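Local coordinates for Alpha/beta hydrolase family protein (Bacillus anthracis, PDB 3OOS) that is a putative hydrolase of the alpha/beta fold family, whose substrate is not established, and probably uses a serine nucleophile, at residues V28-Y32 and S33-D37; F270-F273 and V274-L278. All blocks are in the same frame, centred on the assembly; numbering follows the deposited sequence.

Contact 1: residues V28-Y32 and S33-D37; sequences VTHLY and SEYND. With SO4 (sulfate ion), chain B.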
# COMPACT_ATOMS: atom_id res chain seq x y z
N VAL A 28 1.96 2.55 -8.58
CA VAL A 28 1.49 2.60 -7.20
C VAL A 28 0.12 1.94 -7.13
O VAL A 28 -0.76 2.23 -7.93
CB VAL A 28 1.35 4.06 -6.67
CG1 VAL A 28 0.69 4.08 -5.28
CG2 VAL A 28 2.71 4.75 -6.64
N THR A 29 -0.04 1.03 -6.17
CA THR A 29 -1.36 0.47 -5.88
C THR A 29 -1.40 -0.02 -4.45
O THR A 29 -0.42 0.11 -3.71
CB THR A 29 -1.78 -0.62 -6.92
OG1 THR A 29 -3.19 -0.85 -6.84
CG2 THR A 29 -1.03 -1.93 -6.71
N HIS A 30 -2.55 -0.57 -4.05
CA HIS A 30 -2.73 -1.12 -2.73
C HIS A 30 -3.41 -2.47 -2.90
O HIS A 30 -4.01 -2.74 -3.93
CB HIS A 30 -3.59 -0.19 -1.88
CG HIS A 30 -3.70 -0.61 -0.45
ND1 HIS A 30 -4.77 -1.33 0.03
CD2 HIS A 30 -2.86 -0.43 0.59
CE1 HIS A 30 -4.59 -1.57 1.32
NE2 HIS A 30 -3.44 -1.03 1.68
N LEU A 31 -3.32 -3.32 -1.88
CA LEU A 31 -3.84 -4.68 -1.99
C LEU A 31 -5.36 -4.78 -1.97
O LEU A 31 -5.93 -5.72 -2.53
CB LEU A 31 -3.23 -5.57 -0.90
CG LEU A 31 -3.38 -7.08 -1.09
CD1 LEU A 31 -2.80 -7.52 -2.43
CD2 LEU A 31 -2.72 -7.80 0.06
N TYR A 32 -6.03 -3.82 -1.34
CA TYR A 32 -7.50 -3.87 -1.24
C TYR A 32 -8.16 -2.50 -1.16
O TYR A 32 -8.99 -2.25 -0.29
CB TYR A 32 -7.95 -4.79 -0.09
CG TYR A 32 -7.15 -4.68 1.19
CD1 TYR A 32 -7.36 -3.63 2.08
CD2 TYR A 32 -6.21 -5.66 1.53
CE1 TYR A 32 -6.64 -3.54 3.26
CE2 TYR A 32 -5.48 -5.57 2.72
CZ TYR A 32 -5.70 -4.51 3.57
OH TYR A 32 -4.98 -4.41 4.75
N SER A 33 -7.79 -1.63 -2.09
CA SER A 33 -8.36 -0.28 -2.16
C SER A 33 -8.71 0.09 -3.59
O SER A 33 -8.07 -0.37 -4.54
CB SER A 33 -7.37 0.76 -1.62
OG SER A 33 -7.01 0.48 -0.29
N GLU A 34 -9.73 0.93 -3.75
CA GLU A 34 -10.07 1.46 -5.06
C GLU A 34 -9.96 2.98 -5.09
O GLU A 34 -10.35 3.66 -4.15
CB GLU A 34 -11.45 0.99 -5.53
CG GLU A 34 -12.62 1.38 -4.63
CD GLU A 34 -13.93 0.73 -5.03
OE1 GLU A 34 -13.99 0.08 -6.10
OE2 GLU A 34 -14.91 0.88 -4.29
N TYR A 35 -9.42 3.49 -6.19
CA TYR A 35 -9.10 4.90 -6.34
C TYR A 35 -10.01 5.58 -7.36
O TYR A 35 -10.67 4.93 -8.17
CB TYR A 35 -7.65 5.06 -6.79
CG TYR A 35 -6.63 4.37 -5.90
CD1 TYR A 35 -6.28 4.92 -4.67
CD2 TYR A 35 -6.02 3.18 -6.29
CE1 TYR A 35 -5.34 4.30 -3.85
CE2 TYR A 35 -5.08 2.55 -5.48
CZ TYR A 35 -4.75 3.12 -4.26
OH TYR A 35 -3.81 2.51 -3.45
N ASN A 36 -10.03 6.91 -7.31
CA ASN A 36 -10.67 7.73 -8.33
C ASN A 36 -9.74 8.88 -8.72
O ASN A 36 -8.60 8.93 -8.25
CB ASN A 36 -12.05 8.22 -7.86
CG ASN A 36 -11.98 9.07 -6.61
OD1 ASN A 36 -11.14 9.96 -6.49
ND2 ASN A 36 -12.88 8.80 -5.66
N ASP A 37 -10.20 9.79 -9.57
CA ASP A 37 -9.32 10.83 -10.11
C ASP A 37 -8.90 11.93 -9.13
O ASP A 37 -8.18 12.86 -9.51
CB ASP A 37 -9.87 11.40 -11.43
CG ASP A 37 -11.15 12.20 -11.26
OD1 ASP A 37 -11.61 12.42 -10.12
OD2 ASP A 37 -11.70 12.63 -12.29
S SO4 B . -3.82 -1.01 5.20
O1 SO4 B . -4.87 -1.92 5.67
O2 SO4 B . -3.08 -0.50 6.35
O3 SO4 B . -2.93 -1.73 4.30
O4 SO4 B . -4.44 0.10 4.49
O HOH W 1 -6.68 -3.10 -4.35
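His30 and Ser33 face each other across the tight bend that follows strand 25-28, with ND1 of His30 2.9 Å from OG of Ser33. In alpha/beta hydrolases the loop at this point of the fold usually helps to shape the oxyanion hole, and the bound sulfate is consistent with an active-site pocket here. The ion, probably from the crystallisation liquor, lies at the edge of the imidazole and takes a hydrogen bond from His30 NE2 to its O3 (2.8 Å, 152°). Tyr32 OH adds a second to O1 at 2.7 Å, near the plane of its own ring. Ser99 OG and Ala100 N, in the probable nucleophile elbow, complete the grip on the anion.

The two rings are set against each other, CE1 of His30 lying over one face of the Tyr32 ring toward its rim. Imidazole rotation is further restrained from the backbone: Tyr32 N donates to His30 ND1 in a nearly straight bond of 171°, although the donor stands well out of the ring plane. With CG anti to the backbone N (chi1 -173°), His30 directs its ring toward this amide and the sulfate.

Behind the imidazole, the phenol of Tyr35 reaches back along the bend until its OH lies 3.1 Å from His30 CB, a close approach to the root of that side chain. Thr29 crosses Tyr35 at about a right angle and meets the ring edge, while its OG1 is bonded to Val55 O. One water links the turn, 2.7 Å from His30 O and accepting from Ser33 N at 2.9 Å.

Contact 2: residues F270-F273 and V274-L278; sequences FNQF and VNDTL
Val274 N donates to Phe270 O at 2.9 Å, the first of three consecutive i to i+4 bonds. Shorter still is the bond from Thr277 OG1 to Val274 O, 2.6 Å, in the carbonyl plane and on a lone pair; the same OG1 is bonded to Tyr50 OH as well. Asn275 N to Asn271 O, nearly straight at 170°, and Asp276 N to Gln272 O continue the ladder. At the next step it fails: Thr277 N makes just a weak bond to Phe273 O and a shorter one, 3.1 Å, to Val274 O, so both the amide and the hydroxyl of Thr277 turn back to one carbonyl. On the outer side, NE2 of Gln272 sits across the carboxylate of Asp276 with weak bonds to both oxygens, a doubtful link because Gln272 was modelled in two conformers.

This is the closing turn of helix 267-276, the last helix of the chain, which lies against the central sheet of the alpha/beta hydrolase fold. The Phe273 side chain packs on Phe225, Ile120, Thr253 and Phe255 of the sheet and meets Tyr227 edge-to-face. In Thr277, chi1 of 67° brings OG1 to the Val274 carbonyl and sends CG2 over one face of the Phe273 ring, a CH-pi contact 4.2 Å from the centroid. One turn back, Phe270 likewise meets Tyr227 edge-to-face, and CE2 of Phe270 touches CG2 of Val274 at 3.8 Å.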
# COMPACT_ATOMS: atom_id res chain seq x y z
N PHE A 270 8.94 13.54 3.90
CA PHE A 270 8.53 12.55 2.90
C PHE A 270 8.91 13.00 1.48
O PHE A 270 9.31 12.17 0.66
CB PHE A 270 7.04 12.20 2.98
CG PHE A 270 6.70 10.92 2.26
CD1 PHE A 270 6.87 9.69 2.89
CD2 PHE A 270 6.24 10.94 0.95
CE1 PHE A 270 6.58 8.51 2.23
CE2 PHE A 270 5.95 9.76 0.28
CZ PHE A 270 6.11 8.54 0.92
N ASN A 271 8.79 14.30 1.21
CA ASN A 271 9.23 14.86 -0.06
C ASN A 271 10.73 14.64 -0.29
O ASN A 271 11.15 14.29 -1.39
CB ASN A 271 8.88 16.34 -0.17
CG ASN A 271 7.42 16.58 -0.49
OD1 ASN A 271 6.75 15.72 -1.08
ND2 ASN A 271 6.91 17.75 -0.12
N GLN A 272 11.52 14.83 0.77
CA GLN A 272 12.95 14.57 0.72
C GLN A 272 13.22 13.09 0.45
O GLN A 272 14.10 12.73 -0.33
CB GLN A 272 13.64 15.01 2.02
CG GLN A 272 15.16 14.93 1.98
CD GLN A 272 15.75 15.66 0.79
OE1 GLN A 272 15.40 16.81 0.52
NE2 GLN A 272 16.65 15.00 0.07
N PHE A 273 12.43 12.22 1.11
CA PHE A 273 12.52 10.78 0.89
C PHE A 273 12.27 10.43 -0.58
O PHE A 273 13.03 9.65 -1.16
CB PHE A 273 11.55 10.03 1.81
CG PHE A 273 11.39 8.57 1.46
CD1 PHE A 273 12.38 7.64 1.81
CD2 PHE A 273 10.27 8.12 0.77
CE1 PHE A 273 12.24 6.29 1.49
CE2 PHE A 273 10.12 6.78 0.44
CZ PHE A 273 11.11 5.86 0.80
N VAL A 274 11.22 11.00 -1.17
CA VAL A 274 10.91 10.76 -2.58
C VAL A 274 12.09 11.14 -3.48
O VAL A 274 12.52 10.36 -4.33
CB VAL A 274 9.63 11.53 -3.03
CG1 VAL A 274 9.42 11.42 -4.54
CG2 VAL A 274 8.40 11.00 -2.29
N ASN A 275 12.63 12.34 -3.26
CA ASN A 275 13.79 12.80 -4.01
C ASN A 275 14.98 11.84 -3.88
O ASN A 275 15.71 11.61 -4.86
CB ASN A 275 14.20 14.21 -3.56
CG ASN A 275 15.21 14.84 -4.49
OD1 ASN A 275 14.92 15.14 -5.64
ND2 ASN A 275 16.43 15.03 -3.98
N ASP A 276 15.16 11.27 -2.69
CA ASP A 276 16.28 10.38 -2.41
C ASP A 276 16.14 8.98 -3.04
O ASP A 276 17.11 8.21 -3.06
CB ASP A 276 16.53 10.28 -0.90
CG ASP A 276 17.10 11.56 -0.31
OD1 ASP A 276 17.54 12.45 -1.06
OD2 ASP A 276 17.10 11.69 0.93
N THR A 277 14.96 8.66 -3.55
CA THR A 277 14.74 7.39 -4.26
C THR A 277 15.19 7.45 -5.72
O THR A 277 15.23 6.41 -6.40
CB THR A 277 13.27 6.92 -4.22
OG1 THR A 277 12.44 7.81 -4.98
CG2 THR A 277 12.75 6.82 -2.79
N LEU A 278 15.51 8.64 -6.21
CA LEU A 278 15.84 8.84 -7.62
C LEU A 278 17.24 8.34 -7.97
O LEU A 278 18.15 8.36 -7.15
CB LEU A 278 15.72 10.32 -8.01
CG LEU A 278 14.31 10.93 -8.03
CD1 LEU A 278 14.41 12.44 -8.20
CD2 LEU A 278 13.44 10.32 -9.13
OXT LEU A 278 17.49 7.90 -9.10

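The two contacts are about 21 Å apart between centres, and their nearest atoms, about 9 Å apart, do not touch. Contact 1 is the more buried, close to the middle of the molecule, where the chain leaves the sheet beside the probable nucleophile elbow; its side chains converge on a bound anion, while a water joins backbone atoms across the bend. Contact 2 lies farther out, in the C-terminal helix, with one side turned to the sheet and the other to solvent. Regular backbone bonds dominate residues 270-278, with aromatic and methyl groups beneath them, whereas residues 28-37 form an irregular bend held by a bond from a backbone N-H to a ring nitrogen and by water.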